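Local coordinates for cell surface protein (PDB 4GT6) that is of unknown function but, as the leucine-rich repeat part of a longer extracellular surface protein, probably binds other proteins, at residues E33-I38 with V65-Q70; I299-E304 with Q324-A329; Y9-Y14 with Q41-A46; K103-Q108 with D123-I128. One frame throughout, in Å; residues are numbered along the deposited sequence.

Contact 1 (E33-I38 with V65-Q70); sequences EHRITI and VLTSVQ
Arg35 lays its side chain over Ser68, its parallel bridge partner, on the solvent-facing side of the two strands. CB and CG both pass the Ser68 hydroxyl at van der Waals range; the chain then bends at chi3 (69°), folding the guanidinium back until CZ sits 3.1 Å from Ser68 OG. The oxygen lies over the centre of the planar group, where no N-H points at it; NE and, at the tip, NH2 also lie near Ser68 OG, neither bonded to it. Ser68 OG is also joined by a water to Ile36 O. A small hydroxyl suits this place, since it fits under the guanidinium. Backbone bonds run from Ile36 N to Ser68 O (2.9 Å), from Gln70 N to Ile36 O and from Ile38 N to Gln70 O, the regular ladder of parallel strands. The buried side is apolar: Ile36 CG1 presses on Leu66 CD1 at 3.5 Å, closer than two such carbons normally come, and Phe59 and Tyr14 pack there too. Strand 91-94 continues the sheet beyond 68-70, in the manner of stacked leucine-rich repeats. The chemistry is thus split, with branched aliphatics sealing the core and polar chains meeting water, where the guanidinium's contact with Ser68 is probably electrostatic rather than a directed bond.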
loop_
_atom_site.group_PDB
_atom_site.type_symbol
_atom_site.label_atom_id
_atom_site.label_comp_id
_atom_site.label_asym_id
_atom_site.label_seq_id
_atom_site.Cartn_x
_atom_site.Cartn_y
_atom_site.Cartn_z
ATOM N N GLU A 33 -5.430 31.639 9.482
ATOM C CA GLU A 33 -6.850 31.257 9.360
ATOM C C GLU A 33 -7.048 29.749 9.500
ATOM O O GLU A 33 -6.121 28.978 9.222
ATOM C CB GLU A 33 -7.395 31.690 7.979
ATOM C CG GLU A 33 -7.303 33.187 7.723
ATOM C CD GLU A 33 -7.502 33.524 6.257
ATOM O OE1 GLU A 33 -6.545 33.371 5.459
ATOM O OE2 GLU A 33 -8.645 33.879 5.898
ATOM N N HIS A 34 -8.260 29.337 9.898
ATOM C CA HIS A 34 -8.664 27.937 9.996
ATOM C C HIS A 34 -9.546 27.560 8.795
ATOM O O HIS A 34 -9.766 26.373 8.549
ATOM C CB HIS A 34 -9.359 27.622 11.339
ATOM C CG HIS A 34 -10.637 28.370 11.549
ATOM N ND1 HIS A 34 -10.652 29.646 12.093
ATOM C CD2 HIS A 34 -11.907 27.984 11.300
ATOM C CE1 HIS A 34 -11.929 30.005 12.120
ATOM N NE2 HIS A 34 -12.718 29.028 11.667
ATOM N N ARG A 35 -10.055 28.570 8.065
ATOM C CA ARG A 35 -10.802 28.404 6.802
ATOM C C ARG A 35 -10.031 29.175 5.746
ATOM O O ARG A 35 -9.994 30.411 5.778
ATOM C CB ARG A 35 -12.254 28.911 6.887
ATOM C CG ARG A 35 -13.081 28.318 8.009
ATOM C CD ARG A 35 -14.575 28.625 7.815
ATOM N NE ARG A 35 -15.127 27.899 6.659
ATOM C CZ ARG A 35 -15.442 26.602 6.650
ATOM N NH1 ARG A 35 -15.276 25.862 7.739
ATOM N NH2 ARG A 35 -15.906 26.032 5.546
ATOM N N ILE A 36 -9.356 28.450 4.867
ATOM C CA ILE A 36 -8.464 29.049 3.874
ATOM C C ILE A 36 -9.190 29.243 2.550
ATOM O O ILE A 36 -9.920 28.361 2.101
ATOM C CB ILE A 36 -7.192 28.164 3.717
ATOM C CG1 ILE A 36 -6.281 28.262 4.973
ATOM C CG2 ILE A 36 -6.388 28.459 2.411
ATOM C CD1 ILE A 36 -5.503 29.567 5.102
ATOM N N THR A 37 -8.974 30.409 1.948
ATOM C CA THR A 37 -9.466 30.739 0.622
ATOM C C THR A 37 -8.255 31.138 -0.214
ATOM O O THR A 37 -7.703 32.228 -0.023
ATOM C CB THR A 37 -10.527 31.855 0.661
ATOM O OG1 THR A 37 -11.596 31.422 1.483
ATOM C CG2 THR A 37 -11.048 32.200 -0.740
ATOM N N ILE A 38 -7.847 30.257 -1.134
ATOM C CA ILE A 38 -6.707 30.546 -2.004
ATOM C C ILE A 38 -7.151 31.625 -2.991
ATOM O O ILE A 38 -8.227 31.489 -3.558
ATOM C CB ILE A 38 -6.207 29.254 -2.727
ATOM C CG1 ILE A 38 -5.765 28.123 -1.723
ATOM C CG2 ILE A 38 -5.126 29.589 -3.780
ATOM C CD1 ILE A 38 -4.545 28.442 -0.858
ATOM N N VAL A 65 -4.765 25.799 13.623
ATOM C CA VAL A 65 -5.941 24.969 13.355
ATOM C C VAL A 65 -6.345 25.170 11.894
ATOM O O VAL A 65 -6.345 26.305 11.416
ATOM C CB VAL A 65 -7.117 25.289 14.321
ATOM C CG1 VAL A 65 -8.377 24.500 13.925
ATOM C CG2 VAL A 65 -6.725 24.994 15.775
ATOM N N LEU A 66 -6.684 24.077 11.190
ATOM C CA LEU A 66 -7.102 24.174 9.783
ATOM C C LEU A 66 -8.187 23.162 9.518
ATOM O O LEU A 66 -7.943 21.958 9.669
ATOM C CB LEU A 66 -5.927 23.969 8.814
ATOM C CG LEU A 66 -6.298 24.033 7.321
ATOM C CD1 LEU A 66 -6.814 25.429 6.914
ATOM C CD2 LEU A 66 -5.103 23.616 6.431
ATOM N N THR A 67 -9.380 23.648 9.139
ATOM C CA THR A 67 -10.534 22.763 8.940
ATOM C C THR A 67 -10.955 22.658 7.462
ATOM O O THR A 67 -11.514 21.633 7.064
ATOM C CB THR A 67 -11.715 23.224 9.863
ATOM O OG1 THR A 67 -12.619 22.143 10.046
ATOM C CG2 THR A 67 -12.453 24.470 9.361
ATOM N N SER A 68 -10.750 23.715 6.678
ATOM C CA SER A 68 -11.199 23.693 5.288
ATOM C C SER A 68 -10.346 24.572 4.404
ATOM O O SER A 68 -9.735 25.535 4.868
ATOM C CB SER A 68 -12.659 24.159 5.200
ATOM O OG SER A 68 -12.770 25.536 5.518
ATOM N N VAL A 69 -10.282 24.192 3.123
ATOM C CA VAL A 69 -9.542 24.913 2.099
ATOM C C VAL A 69 -10.427 25.038 0.866
ATOM O O VAL A 69 -11.011 24.057 0.405
ATOM C CB VAL A 69 -8.208 24.173 1.767
ATOM C CG1 VAL A 69 -7.539 24.774 0.524
ATOM C CG2 VAL A 69 -7.248 24.180 2.955
ATOM N N GLN A 70 -10.520 26.243 0.336
ATOM C CA GLN A 70 -11.231 26.501 -0.891
ATOM C C GLN A 70 -10.202 26.924 -1.912
ATOM O O GLN A 70 -9.366 27.797 -1.624
ATOM C CB GLN A 70 -12.288 27.585 -0.672
ATOM C CG GLN A 70 -13.006 27.943 -1.933
ATOM C CD GLN A 70 -13.900 29.109 -1.673
ATOM O OE1 GLN A 70 -13.556 30.269 -1.937
ATOM N NE2 GLN A 70 -15.063 28.813 -1.159
HETATM O O HOH W 1 -12.265 27.245 3.338
#

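Contact 2 (I299-E304 with Q324-A329); sequences ITELPE and QILDDA
Glu301 and Gln324 run side by side from neighbouring strands, and Gln324 NE2 gives a hydrogen bond of 2.7 Å to Glu301 OE1. The donor keeps within its own amide plane but meets the carboxylate oxygen from above, 38° out of the carboxylate plane, and the bond is bent to 139° at the hydrogen. Two long polar chains suit this rim, since each can span the gap between strands while its end stays near water. Glu301 extends with CG opposite its backbone N (chi1 172°), which carries the carboxylate over to Gln324 and sets OE2 3.8 Å from Leu326 CD1. Leu326 in turn lays CB against Glu304 N at 3.5 Å, so this leucine fills the angle where the first chain leaves the strand at Pro303.

Beneath these side chains the backbones hold the pair in register: Leu302 N binds Gln324 O at 3.0 Å, and Leu326 N binds Leu302 O at 2.9 Å. This short parallel ladder joins successive coils of the BspA-type leucine-rich repeat solenoid. On the inner side Leu302 CD1 and Ile325 CG1 meet at 4.3 Å, aliphatic branches suited to a buried core, and Ile318 packs on Leu302.

Farther along, the second chain makes a type II turn from Leu326 to Ala329, closed by Ala329 N to Leu326 O. The turn presents Asp327 O to Glu304 CA in a 3.3 Å CA-H...O contact. Asp327 itself is fixed from the next coil, its OD1 hydrogen-bonded to Ser351 OG, a hydroxyl that also pairs with Asp328 N.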
loop_
_atom_site.group_PDB
_atom_site.type_symbol
_atom_site.label_atom_id
_atom_site.label_comp_id
_atom_site.label_asym_id
_atom_site.label_seq_id
_atom_site.Cartn_x
_atom_site.Cartn_y
_atom_site.Cartn_z
ATOM N N ILE A 299 10.657 -25.379 -2.306
ATOM C CA ILE A 299 11.029 -24.162 -1.579
ATOM C C ILE A 299 12.256 -24.476 -0.723
ATOM O O ILE A 299 12.390 -25.613 -0.267
ATOM C CB ILE A 299 9.861 -23.568 -0.762
ATOM C CG1 ILE A 299 9.274 -24.601 0.215
ATOM C CG2 ILE A 299 8.778 -23.011 -1.724
ATOM C CD1 ILE A 299 8.468 -23.941 1.401
ATOM N N THR A 300 13.146 -23.481 -0.504
ATOM C CA THR A 300 14.376 -23.707 0.268
ATOM C C THR A 300 14.516 -22.705 1.418
ATOM O O THR A 300 15.527 -22.739 2.129
ATOM C CB THR A 300 15.624 -23.662 -0.649
ATOM O OG1 THR A 300 15.739 -22.341 -1.186
ATOM C CG2 THR A 300 15.573 -24.682 -1.783
ATOM N N GLU A 301 13.503 -21.834 1.618
ATOM C CA GLU A 301 13.544 -20.840 2.686
ATOM C C GLU A 301 12.155 -20.555 3.220
ATOM O O GLU A 301 11.190 -20.566 2.452
ATOM C CB GLU A 301 14.158 -19.551 2.104
ATOM C CG GLU A 301 14.137 -18.303 2.967
ATOM C CD GLU A 301 14.581 -17.089 2.173
ATOM O OE1 GLU A 301 15.778 -17.032 1.809
ATOM O OE2 GLU A 301 13.724 -16.230 1.860
ATOM N N LEU A 302 12.055 -20.312 4.538
ATOM C CA LEU A 302 10.842 -19.789 5.176
ATOM C C LEU A 302 11.152 -18.301 5.397
ATOM O O LEU A 302 12.099 -17.977 6.130
ATOM C CB LEU A 302 10.464 -20.540 6.465
ATOM C CG LEU A 302 9.970 -21.989 6.283
ATOM C CD1 LEU A 302 9.290 -22.446 7.536
ATOM C CD2 LEU A 302 8.994 -22.127 5.119
ATOM N N PRO A 303 10.506 -17.387 4.633
ATOM C CA PRO A 303 10.920 -15.981 4.682
ATOM C C PRO A 303 10.518 -15.294 5.973
ATOM O O PRO A 303 9.770 -15.847 6.778
ATOM C CB PRO A 303 10.210 -15.376 3.472
ATOM C CG PRO A 303 8.950 -16.181 3.360
ATOM C CD PRO A 303 9.400 -17.590 3.671
ATOM N N GLU A 304 10.977 -14.058 6.146
ATOM C CA GLU A 304 10.669 -13.277 7.323
ATOM C C GLU A 304 9.153 -13.189 7.562
ATOM O O GLU A 304 8.388 -13.003 6.613
ATOM C CB GLU A 304 11.280 -11.876 7.130
ATOM C CG GLU A 304 10.897 -10.824 8.149
ATOM C CD GLU A 304 11.477 -9.484 7.743
ATOM O OE1 GLU A 304 12.688 -9.442 7.422
ATOM O OE2 GLU A 304 10.701 -8.505 7.643
ATOM N N GLN A 324 17.003 -22.250 5.657
ATOM C CA GLN A 324 16.902 -21.189 6.656
ATOM C C GLN A 324 15.457 -20.814 6.912
ATOM O O GLN A 324 14.613 -20.871 6.014
ATOM C CB GLN A 324 17.730 -19.944 6.263
ATOM C CG GLN A 324 17.381 -19.349 4.902
ATOM C CD GLN A 324 18.234 -18.163 4.517
ATOM O OE1 GLN A 324 19.282 -17.877 5.103
ATOM N NE2 GLN A 324 17.792 -17.444 3.509
ATOM N N ILE A 325 15.193 -20.447 8.171
ATOM C CA ILE A 325 13.917 -19.992 8.715
ATOM C C ILE A 325 14.232 -18.578 9.182
ATOM O O ILE A 325 14.997 -18.426 10.129
ATOM C CB ILE A 325 13.449 -20.955 9.846
ATOM C CG1 ILE A 325 13.197 -22.385 9.314
ATOM C CG2 ILE A 325 12.223 -20.395 10.592
ATOM C CD1 ILE A 325 12.899 -23.465 10.438
ATOM N N LEU A 326 13.728 -17.555 8.485
ATOM C CA LEU A 326 14.137 -16.183 8.776
ATOM C C LEU A 326 13.431 -15.551 9.987
ATOM O O LEU A 326 12.612 -16.185 10.654
ATOM C CB LEU A 326 13.990 -15.296 7.517
ATOM C CG LEU A 326 14.830 -15.706 6.277
ATOM C CD1 LEU A 326 14.745 -14.620 5.186
ATOM C CD2 LEU A 326 16.300 -15.939 6.640
ATOM N N ASP A 327 13.807 -14.304 10.301
ATOM C CA ASP A 327 13.309 -13.574 11.473
ATOM C C ASP A 327 11.785 -13.586 11.579
ATOM O O ASP A 327 11.095 -13.427 10.579
ATOM C CB ASP A 327 13.804 -12.125 11.449
ATOM C CG ASP A 327 15.217 -11.970 11.995
ATOM O OD1 ASP A 327 15.409 -12.149 13.219
ATOM O OD2 ASP A 327 16.113 -11.629 11.214
ATOM N N ASP A 328 11.267 -13.830 12.798
ATOM C CA ASP A 328 9.840 -13.813 13.104
ATOM C C ASP A 328 8.991 -14.801 12.262
ATOM O O ASP A 328 7.777 -14.643 12.229
ATOM C CB ASP A 328 9.285 -12.378 12.900
ATOM C CG ASP A 328 9.783 -11.341 13.881
ATOM O OD1 ASP A 328 10.294 -11.736 14.959
ATOM O OD2 ASP A 328 9.609 -10.134 13.603
ATOM N N ALA A 329 9.596 -15.835 11.636
ATOM C CA ALA A 329 8.845 -16.784 10.802
ATOM C C ALA A 329 7.614 -17.379 11.527
ATOM O O ALA A 329 6.583 -17.563 10.885
ATOM C CB ALA A 329 9.741 -17.900 10.309
#

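Contact 3 (Y9-Y14 with Q41-A46); sequences YTDGSY and QVTHGA. With EDO (1,2-ethanediol), chain Q; EDO (1,2-ethanediol), chain O; EDO (1,2-ethanediol), chain C.
The rings of Tyr9 and His44 stack face to face, centroids 3.8 Å apart and planes 26° from parallel. His44 CE1 lies over one face of the tyrosine, toward its rim, while Tyr9 CD1 lies over a face of the imidazole; water 2 sits in plane at the imidazole edge. The stack joins the ends of two strands, 9-11 and 41-44, in the mixed sheet at the N-terminal end of the solenoid. The strands are not bridged to each other, so side chains and water do the joining. His44 places its ring there with CG trans to the backbone N (chi1 -177°). A flat ring suits this surface site because it can lie against the face of Tyr9, and exchanging it for a serine would probably strip one face of Tyr9 of its stack and let the phenol turn more freely.

Asp11 makes the direct polar link: its OD2 accepts from Thr43 N at 2.9 Å, met on the anti side and 21° out of the carboxylate plane. Val42 packs against the same carboxylate, its CB 3.7 Å from Asp11 OD2. Gly12 has the positive phi needed in the type II' turn from Asp11 to Tyr14. Water 2 bridges the backbones, donating to Thr10 O, and at 2.7 Å to Thr43 O.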
loop_
_atom_site.group_PDB
_atom_site.type_symbol
_atom_site.label_atom_id
_atom_site.label_comp_id
_atom_site.label_asym_id
_atom_site.label_seq_id
_atom_site.Cartn_x
_atom_site.Cartn_y
_atom_site.Cartn_z
ATOM N N TYR A 9 6.905 37.771 -4.486
ATOM C CA TYR A 9 6.181 39.010 -4.215
ATOM C C TYR A 9 5.070 38.742 -3.220
ATOM O O TYR A 9 4.735 37.581 -3.008
ATOM C CB TYR A 9 5.607 39.574 -5.526
ATOM C CG TYR A 9 6.648 39.675 -6.616
ATOM C CD1 TYR A 9 7.612 40.681 -6.598
ATOM C CD2 TYR A 9 6.712 38.729 -7.632
ATOM C CE1 TYR A 9 8.580 40.774 -7.598
ATOM C CE2 TYR A 9 7.683 38.804 -8.629
ATOM C CZ TYR A 9 8.605 39.836 -8.616
ATOM O OH TYR A 9 9.573 39.891 -9.589
ATOM N N THR A 10 4.484 39.798 -2.635
ATOM C CA THR A 10 3.429 39.679 -1.631
ATOM C C THR A 10 2.127 40.325 -2.076
ATOM O O THR A 10 2.121 41.442 -2.608
ATOM C CB THR A 10 3.910 40.330 -0.298
ATOM O OG1 THR A 10 5.057 39.625 0.163
ATOM C CG2 THR A 10 2.850 40.315 0.806
ATOM N N ASP A 11 1.011 39.636 -1.793
ATOM C CA ASP A 11 -0.333 40.176 -1.965
ATOM C C ASP A 11 -1.163 39.666 -0.764
ATOM O O ASP A 11 -1.576 38.496 -0.719
ATOM C CB ASP A 11 -0.953 39.850 -3.344
ATOM C CG ASP A 11 -2.271 40.567 -3.634
ATOM O OD1 ASP A 11 -2.862 41.150 -2.689
ATOM O OD2 ASP A 11 -2.719 40.542 -4.800
ATOM N N GLY A 12 -1.340 40.549 0.227
ATOM C CA GLY A 12 -2.008 40.202 1.472
ATOM C C GLY A 12 -1.214 39.164 2.241
ATOM O O GLY A 12 0.005 39.290 2.394
ATOM N N SER A 13 -1.891 38.069 2.640
ATOM C CA SER A 13 -1.281 36.972 3.396
ATOM C C SER A 13 -0.559 35.936 2.519
ATOM O O SER A 13 -0.068 34.951 3.048
ATOM C CB SER A 13 -2.355 36.260 4.211
ATOM O OG SER A 13 -2.917 37.180 5.126
ATOM N N TYR A 14 -0.465 36.169 1.199
ATOM C CA TYR A 14 0.156 35.231 0.286
ATOM C C TYR A 14 1.359 35.817 -0.429
ATOM O O TYR A 14 1.355 36.976 -0.839
ATOM C CB TYR A 14 -0.884 34.777 -0.767
ATOM C CG TYR A 14 -1.956 33.887 -0.176
ATOM C CD1 TYR A 14 -1.779 32.510 -0.096
ATOM C CD2 TYR A 14 -3.139 34.426 0.325
ATOM C CE1 TYR A 14 -2.750 31.690 0.473
ATOM C CE2 TYR A 14 -4.114 33.616 0.905
ATOM C CZ TYR A 14 -3.920 32.243 0.959
ATOM O OH TYR A 14 -4.858 31.428 1.534
ATOM N N GLN A 41 -6.670 35.477 -8.025
ATOM C CA GLN A 41 -5.772 36.422 -8.685
ATOM C C GLN A 41 -4.912 37.170 -7.662
ATOM O O GLN A 41 -5.334 37.374 -6.517
ATOM C CB GLN A 41 -6.553 37.426 -9.577
ATOM C CG GLN A 41 -7.527 38.352 -8.850
ATOM C CD GLN A 41 -8.137 39.419 -9.745
ATOM O OE1 GLN A 41 -8.546 39.171 -10.893
ATOM N NE2 GLN A 41 -8.212 40.640 -9.230
ATOM N N VAL A 42 -3.694 37.537 -8.084
ATOM C CA VAL A 42 -2.748 38.339 -7.302
ATOM C C VAL A 42 -2.289 39.498 -8.188
ATOM O O VAL A 42 -2.288 39.382 -9.423
ATOM C CB VAL A 42 -1.550 37.539 -6.715
ATOM C CG1 VAL A 42 -2.010 36.560 -5.625
ATOM C CG2 VAL A 42 -0.761 36.816 -7.809
ATOM N N THR A 43 -1.898 40.598 -7.556
ATOM C CA THR A 43 -1.438 41.786 -8.275
ATOM C C THR A 43 0.036 42.037 -7.990
ATOM O O THR A 43 0.488 41.898 -6.847
ATOM C CB THR A 43 -2.307 43.007 -7.898
ATOM O OG1 THR A 43 -3.662 42.707 -8.234
ATOM C CG2 THR A 43 -1.880 44.300 -8.632
ATOM N N HIS A 44 0.781 42.393 -9.050
ATOM C CA HIS A 44 2.159 42.848 -8.954
ATOM C C HIS A 44 2.408 43.925 -10.014
ATOM O O HIS A 44 2.225 43.687 -11.208
ATOM C CB HIS A 44 3.200 41.723 -9.050
ATOM C CG HIS A 44 4.584 42.260 -8.864
ATOM N ND1 HIS A 44 5.486 42.310 -9.916
ATOM C CD2 HIS A 44 5.124 42.894 -7.792
ATOM C CE1 HIS A 44 6.562 42.912 -9.432
ATOM N NE2 HIS A 44 6.387 43.290 -8.162
ATOM N N GLY A 45 2.791 45.112 -9.559
ATOM C CA GLY A 45 3.040 46.239 -10.451
ATOM C C GLY A 45 1.791 46.641 -11.208
ATOM O O GLY A 45 0.731 46.830 -10.605
ATOM N N ALA A 46 1.897 46.681 -12.544
ATOM C CA ALA A 46 0.813 47.063 -13.459
ATOM C C ALA A 46 -0.084 45.880 -13.862
ATOM O O ALA A 46 -1.037 46.096 -14.615
ATOM C CB ALA A 46 1.407 47.690 -14.717
HETATM C C1 EDO Q . -1.639 44.818 -4.135
HETATM O O1 EDO Q . -1.836 44.362 -2.807
HETATM C C2 EDO Q . -0.159 44.611 -4.533
HETATM O O2 EDO Q . 0.157 43.230 -4.459
HETATM C C1 EDO O . -4.581 46.652 -12.129
HETATM O O1 EDO O . -4.142 45.766 -13.145
HETATM C C2 EDO O . -3.579 46.640 -10.954
HETATM O O2 EDO O . -2.287 47.015 -11.405
HETATM C C1 EDO C . 8.277 38.533 -0.292
HETATM O O1 EDO C . 7.612 39.713 -0.713
HETATM C C2 EDO C . 9.458 38.907 0.631
HETATM O O2 EDO C . 10.144 37.727 1.025
HETATM O O HOH W 2 2.591 42.370 -5.207
HETATM O O HOH W 3 -5.049 38.565 -4.105
HETATM O O HOH W 4 -4.938 41.620 -5.939
#

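Contact 4 (K103-Q108 with D123-I128); sequences KKIGRQ and DSVTEI. With EDO (1,2-ethanediol), chain M.
Lys103 O takes two backbone hydrogen bonds from consecutive residues, Thr126 N at 2.8 Å and Glu127 N at 3.1 Å. The Glu127 donor lies nearly on the line of the C=O bond, whereas Thr126 comes in at 136° and tilted from the carbonyl plane. The same residue grips again through its side chain: bent at chi2 (-48°) and chi3 (-83°), Lys103 curls back to put NZ 2.8 Å from Ser124 O, in the carbonyl plane. A lysine suits this rim, being long enough to reach the neighbouring backbone along an exposed edge. Thr126 lines the curl, its CG2 3.7 Å from Lys103 CE, and its OG1 shares water 5 with Glu127 OE2. With a glycine at Thr126, the lysine's methylenes would probably lose their packing partner and the water one of its holders.

Farther on, Ile105 N bonds to Glu127 O at 2.9 Å. Inside, Ile105 CB meets Ile128 CG2 at 4.1 Å; beta-branched residues favour both the extended backbone and the dry interior. Backbone bonds from Lys104 to Thr76 and Ile78 extend the ladder on the other side, as expected of stacked coils in a BspA-type leucine-rich repeat solenoid.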
loop_
_atom_site.group_PDB
_atom_site.type_symbol
_atom_site.label_atom_id
_atom_site.label_comp_id
_atom_site.label_asym_id
_atom_site.label_seq_id
_atom_site.Cartn_x
_atom_site.Cartn_y
_atom_site.Cartn_z
ATOM N N LYS A 103 -5.167 19.597 -12.658
ATOM C CA LYS A 103 -4.682 18.552 -13.560
ATOM C C LYS A 103 -3.596 17.718 -12.925
ATOM O O LYS A 103 -3.419 16.566 -13.302
ATOM C CB LYS A 103 -4.123 19.180 -14.846
ATOM C CG LYS A 103 -5.162 19.938 -15.691
ATOM C CD LYS A 103 -6.454 19.161 -15.932
ATOM C CE LYS A 103 -6.373 18.181 -17.069
ATOM N NZ LYS A 103 -7.704 17.553 -17.350
ATOM N N LYS A 104 -2.812 18.319 -12.018
ATOM C CA LYS A 104 -1.652 17.635 -11.439
ATOM C C LYS A 104 -1.627 17.802 -9.932
ATOM O O LYS A 104 -1.837 18.913 -9.454
ATOM C CB LYS A 104 -0.375 18.220 -12.056
ATOM C CG LYS A 104 0.925 17.597 -11.531
ATOM C CD LYS A 104 2.135 18.051 -12.356
ATOM C CE LYS A 104 3.399 17.397 -11.849
ATOM N NZ LYS A 104 4.593 17.762 -12.663
ATOM N N ILE A 105 -1.393 16.702 -9.196
ATOM C CA ILE A 105 -1.277 16.725 -7.732
ATOM C C ILE A 105 0.097 16.132 -7.400
ATOM O O ILE A 105 0.411 15.019 -7.849
ATOM C CB ILE A 105 -2.463 15.992 -7.022
ATOM C CG1 ILE A 105 -3.816 16.709 -7.306
ATOM C CG2 ILE A 105 -2.222 15.898 -5.478
ATOM C CD1 ILE A 105 -5.044 15.928 -6.841
ATOM N N GLY A 106 0.916 16.896 -6.664
ATOM C CA GLY A 106 2.292 16.528 -6.338
ATOM C C GLY A 106 2.428 15.433 -5.298
ATOM O O GLY A 106 1.450 15.049 -4.646
ATOM N N ARG A 107 3.683 14.971 -5.077
ATOM C CA ARG A 107 3.949 13.906 -4.099
ATOM C C ARG A 107 3.506 14.337 -2.723
ATOM O O ARG A 107 3.724 15.497 -2.377
ATOM C CB ARG A 107 5.483 13.636 -4.029
ATOM C CG ARG A 107 6.102 13.155 -5.324
ATOM C CD ARG A 107 7.537 12.716 -5.135
ATOM N NE ARG A 107 8.402 13.798 -4.689
ATOM C CZ ARG A 107 9.685 13.635 -4.379
ATOM N NH1 ARG A 107 10.242 12.430 -4.437
ATOM N NH2 ARG A 107 10.414 14.670 -3.999
ATOM N N GLN A 108 2.924 13.423 -1.922
ATOM C CA GLN A 108 2.573 13.666 -0.519
ATOM C C GLN A 108 1.706 14.932 -0.330
ATOM O O GLN A 108 1.711 15.517 0.766
ATOM C CB GLN A 108 3.885 13.801 0.285
ATOM C CG GLN A 108 4.746 12.523 0.269
ATOM C CD GLN A 108 5.912 12.577 1.243
ATOM O OE1 GLN A 108 6.220 13.616 1.853
ATOM N NE2 GLN A 108 6.585 11.445 1.421
ATOM N N ASP A 123 -11.612 15.222 -9.673
ATOM C CA ASP A 123 -12.529 15.056 -10.801
ATOM C C ASP A 123 -11.920 15.208 -12.221
ATOM O O ASP A 123 -12.399 14.533 -13.127
ATOM C CB ASP A 123 -13.742 15.995 -10.636
ATOM C CG ASP A 123 -14.567 15.739 -9.368
ATOM O OD1 ASP A 123 -14.434 14.638 -8.774
ATOM O OD2 ASP A 123 -15.312 16.648 -8.952
ATOM N N SER A 124 -10.903 16.068 -12.443
ATOM C CA SER A 124 -10.345 16.220 -13.800
ATOM C C SER A 124 -8.795 16.094 -13.829
ATOM O O SER A 124 -8.148 16.556 -14.768
ATOM C CB SER A 124 -10.784 17.549 -14.412
ATOM O OG SER A 124 -10.272 18.635 -13.659
ATOM N N VAL A 125 -8.240 15.418 -12.835
ATOM C CA VAL A 125 -6.805 15.214 -12.688
ATOM C C VAL A 125 -6.278 14.232 -13.761
ATOM O O VAL A 125 -7.002 13.319 -14.174
ATOM C CB VAL A 125 -6.495 14.746 -11.237
ATOM C CG1 VAL A 125 -6.843 13.271 -11.002
ATOM C CG2 VAL A 125 -5.059 15.049 -10.849
ATOM N N THR A 126 -5.042 14.455 -14.240
ATOM C CA THR A 126 -4.414 13.560 -15.213
ATOM C C THR A 126 -3.156 12.971 -14.590
ATOM O O THR A 126 -2.641 11.990 -15.108
ATOM C CB THR A 126 -4.127 14.238 -16.549
ATOM O OG1 THR A 126 -3.257 15.344 -16.342
ATOM C CG2 THR A 126 -5.398 14.622 -17.316
ATOM N N GLU A 127 -2.614 13.602 -13.518
ATOM C CA GLU A 127 -1.385 13.119 -12.873
ATOM C C GLU A 127 -1.478 13.271 -11.385
ATOM O O GLU A 127 -1.811 14.352 -10.905
ATOM C CB GLU A 127 -0.128 13.900 -13.346
ATOM C CG GLU A 127 0.199 13.813 -14.825
ATOM C CD GLU A 127 1.396 14.679 -15.169
ATOM O OE1 GLU A 127 2.540 14.238 -14.915
ATOM O OE2 GLU A 127 1.187 15.835 -15.600
ATOM N N ILE A 128 -1.201 12.201 -10.660
ATOM C CA ILE A 128 -1.170 12.208 -9.190
ATOM C C ILE A 128 0.121 11.500 -8.799
ATOM O O ILE A 128 0.310 10.323 -9.170
ATOM C CB ILE A 128 -2.408 11.569 -8.512
ATOM C CG1 ILE A 128 -3.752 12.003 -9.129
ATOM C CG2 ILE A 128 -2.360 11.873 -7.031
ATOM C CD1 ILE A 128 -4.981 11.078 -8.682
HETATM C C1 EDO M . -16.005 20.846 -7.613
HETATM O O1 EDO M . -17.098 21.708 -7.323
HETATM C C2 EDO M . -16.286 19.888 -8.796
HETATM O O2 EDO M . -15.072 19.315 -9.301
HETATM O O HOH W 5 -1.200 17.050 -15.533
#

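In the fold
Along the chain contacts 1 and 3 interlock, their segments alternating in the order 9-14, 33-38, 41-46, 65-70; contact 4 follows, and contact 2 comes much later. Contacts 1 and 3, with centres 19 Å apart, touch where Tyr14 packs on Ile36 and Ile38. Contacts 3 and 4, 26 Å apart between centres, reach one mixed sheet, while contact 1 lies in the separate parallel sheet of 35-37, 68-71 and 91-94. Contact 2 lies across the chain's centre, its own centre 50 Å from that of contact 1, in a second repeat region. Similar parallel pairings thus recur along an elongated solenoid, whereas contact 3 belongs to its N-terminal end.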